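Long-range contact in heavy metal cation tricomponent efflux pump ZneA(CzcA-like) (Cupriavidus metallidurans, PDB 4K0J), which probably drives zinc ions out of the cell in exchange for protons, as a Zn(II)/proton antiporter of the RND superfamily: residues C[431-443]-C[922-934]. Residues are numbered along the deposited sequence; the frame is centred on the assembly and turned at random.
Sequences QVARPIFFGMIVI and GVAVLNAIIMIAN
The puckered pyrrolidine ring of Pro435 meets the facing helix: its CG reaches the Ala933 methyl (CG to CB, 3.6 Å), while its CB abuts Ile930 CD1 at 3.7 Å. No aromatic ring packs across; Phe437, with Phe438 CD1 in plane at its ring edge, belongs to the far side of the helix. Ile930 CD1 also touches Val432 CG2 (3.8 Å), the two side chains crossing obliquely. Further along, small residues let the backbones come close. Leu926 extends CG opposite its own backbone N (chi1 -179°), which brings CD1 to 3.7 Å from Gly439 CA, where no side chain intervenes. The last turn repeats the idea in reverse: Ile443 lays CG1 against Gly922 CA (3.5 Å), and Val442 CG1 meets Val925 CG1 at 3.7 Å, roughly at right angles. No hydrogen bond links the segments; the contact is mainly van der Waals packing of apolar side chains, with Ile929 CG2 near Pro435 O. Beyond the pair, Leu926 and Val923 also touch Asp399 of helix 399-411. The two segment axes approach to 9.1 Å at 160°, nearly antiparallel; the segments lie on the predicted fifth and tenth transmembrane helices, packed within the twelve-helix membrane domain characteristic of RND permeases.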
loop_
_atom_site.group_PDB
_atom_site.type_symbol
_atom_site.label_atom_id
_atom_site.label_comp_id
_atom_site.label_asym_id
_atom_site.label_seq_id
_atom_site.Cartn_x
_atom_site.Cartn_y
_atom_site.Cartn_z
ATOM N N GLN C 431 32.962 42.670 -7.727
ATOM C CA GLN C 431 32.296 43.746 -8.453
ATOM C C GLN C 431 31.010 43.258 -9.109
ATOM O O GLN C 431 29.966 43.901 -9.016
ATOM C CB GLN C 431 33.224 44.324 -9.525
ATOM C CG GLN C 431 34.535 44.885 -8.997
ATOM C CD GLN C 431 35.405 45.462 -10.101
ATOM O OE1 GLN C 431 34.959 45.625 -11.237
ATOM N NE2 GLN C 431 36.654 45.772 -9.770
ATOM N N VAL C 432 31.098 42.113 -9.776
ATOM C CA VAL C 432 29.970 41.574 -10.520
ATOM C C VAL C 432 29.344 40.397 -9.761
ATOM O O VAL C 432 28.555 39.626 -10.308
ATOM C CB VAL C 432 30.410 41.174 -11.951
ATOM C CG1 VAL C 432 31.198 39.867 -11.933
ATOM C CG2 VAL C 432 29.215 41.104 -12.895
ATOM N N ALA C 433 29.686 40.282 -8.481
ATOM C CA ALA C 433 29.171 39.207 -7.636
ATOM C C ALA C 433 27.664 39.302 -7.396
ATOM O O ALA C 433 26.925 38.408 -7.786
ATOM C CB ALA C 433 29.914 39.166 -6.312
ATOM N N ARG C 434 27.219 40.378 -6.745
ATOM C CA ARG C 434 25.793 40.581 -6.440
ATOM C C ARG C 434 24.833 40.432 -7.639
ATOM O O ARG C 434 23.815 39.731 -7.533
ATOM C CB ARG C 434 25.561 41.921 -5.723
ATOM C CG ARG C 434 26.158 42.010 -4.326
ATOM C CD ARG C 434 25.319 41.269 -3.296
ATOM N NE ARG C 434 23.995 41.864 -3.123
ATOM C CZ ARG C 434 23.729 42.879 -2.305
ATOM N NH1 ARG C 434 24.696 43.426 -1.585
ATOM N NH2 ARG C 434 22.495 43.350 -2.211
ATOM N N PRO C 435 25.145 41.083 -8.782
ATOM C CA PRO C 435 24.259 40.897 -9.937
ATOM C C PRO C 435 24.270 39.460 -10.452
ATOM O O PRO C 435 23.347 39.064 -11.163
ATOM C CB PRO C 435 24.860 41.831 -10.995
ATOM C CG PRO C 435 25.661 42.817 -10.230
ATOM C CD PRO C 435 26.212 42.057 -9.074
ATOM N N ILE C 436 25.300 38.694 -10.098
ATOM C CA ILE C 436 25.396 37.299 -10.518
ATOM C C ILE C 436 24.653 36.344 -9.588
ATOM O O ILE C 436 23.906 35.494 -10.053
ATOM C CB ILE C 436 26.858 36.850 -10.708
ATOM C CG1 ILE C 436 27.315 37.210 -12.116
ATOM C CG2 ILE C 436 27.003 35.351 -10.503
ATOM C CD1 ILE C 436 26.350 36.745 -13.183
ATOM N N PHE C 437 24.849 36.480 -8.282
ATOM C CA PHE C 437 24.101 35.666 -7.334
ATOM C C PHE C 437 22.611 35.950 -7.496
ATOM O O PHE C 437 21.801 35.028 -7.640
ATOM C CB PHE C 437 24.546 35.942 -5.895
ATOM C CG PHE C 437 24.027 34.943 -4.898
ATOM C CD1 PHE C 437 24.740 33.788 -4.619
ATOM C CD2 PHE C 437 22.828 35.156 -4.240
ATOM C CE1 PHE C 437 24.267 32.866 -3.705
ATOM C CE2 PHE C 437 22.349 34.237 -3.325
ATOM C CZ PHE C 437 23.069 33.092 -3.058
ATOM N N PHE C 438 22.250 37.228 -7.504
ATOM C CA PHE C 438 20.842 37.583 -7.635
ATOM C C PHE C 438 20.296 37.340 -9.041
ATOM O O PHE C 438 19.154 36.925 -9.196
ATOM C CB PHE C 438 20.574 39.011 -7.155
ATOM C CG PHE C 438 20.534 39.140 -5.658
ATOM C CD1 PHE C 438 20.714 38.027 -4.853
ATOM C CD2 PHE C 438 20.302 40.363 -5.056
ATOM C CE1 PHE C 438 20.675 38.134 -3.476
ATOM C CE2 PHE C 438 20.260 40.478 -3.681
ATOM C CZ PHE C 438 20.447 39.361 -2.889
ATOM N N GLY C 439 21.117 37.574 -10.058
ATOM C CA GLY C 439 20.710 37.303 -11.425
ATOM C C GLY C 439 20.431 35.828 -11.668
ATOM O O GLY C 439 19.455 35.467 -12.330
ATOM N N MET C 440 21.286 34.971 -11.121
ATOM C CA MET C 440 21.139 33.529 -11.294
ATOM C C MET C 440 20.042 32.947 -10.398
ATOM O O MET C 440 19.370 31.987 -10.778
ATOM C CB MET C 440 22.473 32.808 -11.077
ATOM C CG MET C 440 23.569 33.215 -12.063
ATOM S SD MET C 440 23.467 32.440 -13.686
ATOM C CE MET C 440 24.460 30.971 -13.424
ATOM N N ILE C 441 19.844 33.520 -9.215
ATOM C CA ILE C 441 18.711 33.088 -8.403
ATOM C C ILE C 441 17.417 33.569 -9.059
ATOM O O ILE C 441 16.348 33.008 -8.830
ATOM C CB ILE C 441 18.794 33.564 -6.933
ATOM C CG1 ILE C 441 17.890 32.704 -6.044
ATOM C CG2 ILE C 441 18.424 35.033 -6.806
ATOM C CD1 ILE C 441 17.777 33.200 -4.618
ATOM N N VAL C 442 17.528 34.606 -9.884
ATOM C CA VAL C 442 16.391 35.084 -10.658
ATOM C C VAL C 442 16.108 34.149 -11.828
ATOM O O VAL C 442 14.955 33.841 -12.108
ATOM C CB VAL C 442 16.588 36.538 -11.149
ATOM C CG1 VAL C 442 15.730 36.821 -12.369
ATOM C CG2 VAL C 442 16.244 37.515 -10.038
ATOM N N ILE C 443 17.151 33.678 -12.505
ATOM C CA ILE C 443 16.925 32.737 -13.598
ATOM C C ILE C 443 16.443 31.388 -13.054
ATOM O O ILE C 443 15.745 30.639 -13.742
ATOM C CB ILE C 443 18.165 32.571 -14.512
ATOM C CG1 ILE C 443 17.787 31.849 -15.805
ATOM C CG2 ILE C 443 19.262 31.813 -13.815
ATOM C CD1 ILE C 443 18.957 31.619 -16.733
ATOM N N GLY C 922 14.884 34.378 -18.559
ATOM C CA GLY C 922 15.987 34.286 -17.623
ATOM C C GLY C 922 17.256 34.946 -18.128
ATOM O O GLY C 922 17.780 35.862 -17.496
ATOM N N VAL C 923 17.753 34.482 -19.270
ATOM C CA VAL C 923 18.985 35.026 -19.836
ATOM C C VAL C 923 18.833 36.507 -20.200
ATOM O O VAL C 923 19.744 37.311 -19.961
ATOM C CB VAL C 923 19.472 34.196 -21.055
ATOM C CG1 VAL C 923 18.323 33.896 -22.004
ATOM C CG2 VAL C 923 20.606 34.904 -21.779
ATOM N N ALA C 924 17.676 36.866 -20.751
ATOM C CA ALA C 924 17.416 38.253 -21.125
ATOM C C ALA C 924 17.465 39.179 -19.908
ATOM O O ALA C 924 18.158 40.210 -19.912
ATOM C CB ALA C 924 16.078 38.370 -21.828
ATOM N N VAL C 925 16.735 38.801 -18.863
ATOM C CA VAL C 925 16.713 39.591 -17.639
ATOM C C VAL C 925 18.072 39.554 -16.942
ATOM O O VAL C 925 18.395 40.446 -16.172
ATOM C CB VAL C 925 15.601 39.133 -16.669
ATOM C CG1 VAL C 925 16.064 37.948 -15.841
ATOM C CG2 VAL C 925 15.186 40.278 -15.763
ATOM N N LEU C 926 18.869 38.528 -17.223
ATOM C CA LEU C 926 20.218 38.465 -16.682
ATOM C C LEU C 926 21.061 39.553 -17.327
ATOM O O LEU C 926 21.780 40.282 -16.641
ATOM C CB LEU C 926 20.857 37.099 -16.933
ATOM C CG LEU C 926 22.268 36.986 -16.347
ATOM C CD1 LEU C 926 22.202 37.072 -14.833
ATOM C CD2 LEU C 926 22.963 35.706 -16.784
ATOM N N ASN C 927 20.967 39.659 -18.649
ATOM C CA ASN C 927 21.680 40.712 -19.365
ATOM C C ASN C 927 21.240 42.112 -18.933
ATOM O O ASN C 927 22.077 42.996 -18.698
ATOM C CB ASN C 927 21.542 40.538 -20.879
ATOM C CG ASN C 927 22.468 39.467 -21.430
ATOM O OD1 ASN C 927 23.564 39.256 -20.913
ATOM N ND2 ASN C 927 22.029 38.786 -22.482
ATOM N N ALA C 928 19.927 42.302 -18.813
ATOM C CA ALA C 928 19.389 43.566 -18.314
ATOM C C ALA C 928 19.922 43.895 -16.916
ATOM O O ALA C 928 20.327 45.028 -16.643
ATOM C CB ALA C 928 17.870 43.532 -18.308
ATOM N N ILE C 929 19.924 42.893 -16.039
ATOM C CA ILE C 929 20.417 43.056 -14.675
ATOM C C ILE C 929 21.874 43.478 -14.663
ATOM O O ILE C 929 22.226 44.444 -14.002
ATOM C CB ILE C 929 20.255 41.769 -13.843
ATOM C CG1 ILE C 929 18.808 41.614 -13.378
ATOM C CG2 ILE C 929 21.169 41.796 -12.625
ATOM C CD1 ILE C 929 18.517 40.267 -12.754
ATOM N N ILE C 930 22.717 42.757 -15.397
ATOM C CA ILE C 930 24.138 43.094 -15.463
ATOM C C ILE C 930 24.350 44.525 -15.952
ATOM O O ILE C 930 25.082 45.307 -15.330
ATOM C CB ILE C 930 24.909 42.121 -16.371
ATOM C CG1 ILE C 930 24.989 40.743 -15.715
ATOM C CG2 ILE C 930 26.312 42.643 -16.645
ATOM C CD1 ILE C 930 25.727 40.747 -14.393
ATOM N N MET C 931 23.695 44.861 -17.062
ATOM C CA MET C 931 23.764 46.209 -17.613
ATOM C C MET C 931 23.418 47.270 -16.568
ATOM O O MET C 931 24.251 48.118 -16.228
ATOM C CB MET C 931 22.831 46.335 -18.820
ATOM C CG MET C 931 22.518 47.768 -19.221
ATOM S SD MET C 931 23.995 48.731 -19.575
ATOM C CE MET C 931 24.533 47.976 -21.106
ATOM N N ILE C 932 22.194 47.199 -16.052
ATOM C CA ILE C 932 21.684 48.200 -15.120
ATOM C C ILE C 932 22.489 48.273 -13.822
ATOM O O ILE C 932 22.649 49.345 -13.245
ATOM C CB ILE C 932 20.177 47.978 -14.830
ATOM C CG1 ILE C 932 19.344 49.047 -15.538
ATOM C CG2 ILE C 932 19.883 47.990 -13.337
ATOM C CD1 ILE C 932 19.595 49.126 -17.024
ATOM N N ALA C 933 23.012 47.133 -13.382
ATOM C CA ALA C 933 23.787 47.073 -12.147
ATOM C C ALA C 933 25.153 47.727 -12.310
ATOM O O ALA C 933 25.516 48.610 -11.531
ATOM C CB ALA C 933 23.940 45.639 -11.675
ATOM N N ASN C 934 25.912 47.294 -13.315
ATOM C CA ASN C 934 27.222 47.890 -13.561
ATOM C C ASN C 934 27.100 49.373 -13.890
ATOM O O ASN C 934 27.994 50.157 -13.589
ATOM C CB ASN C 934 27.977 47.144 -14.661
ATOM C CG ASN C 934 28.398 45.749 -14.233
ATOM O OD1 ASN C 934 27.700 45.089 -13.466
ATOM N ND2 ASN C 934 29.549 45.301 -14.718
#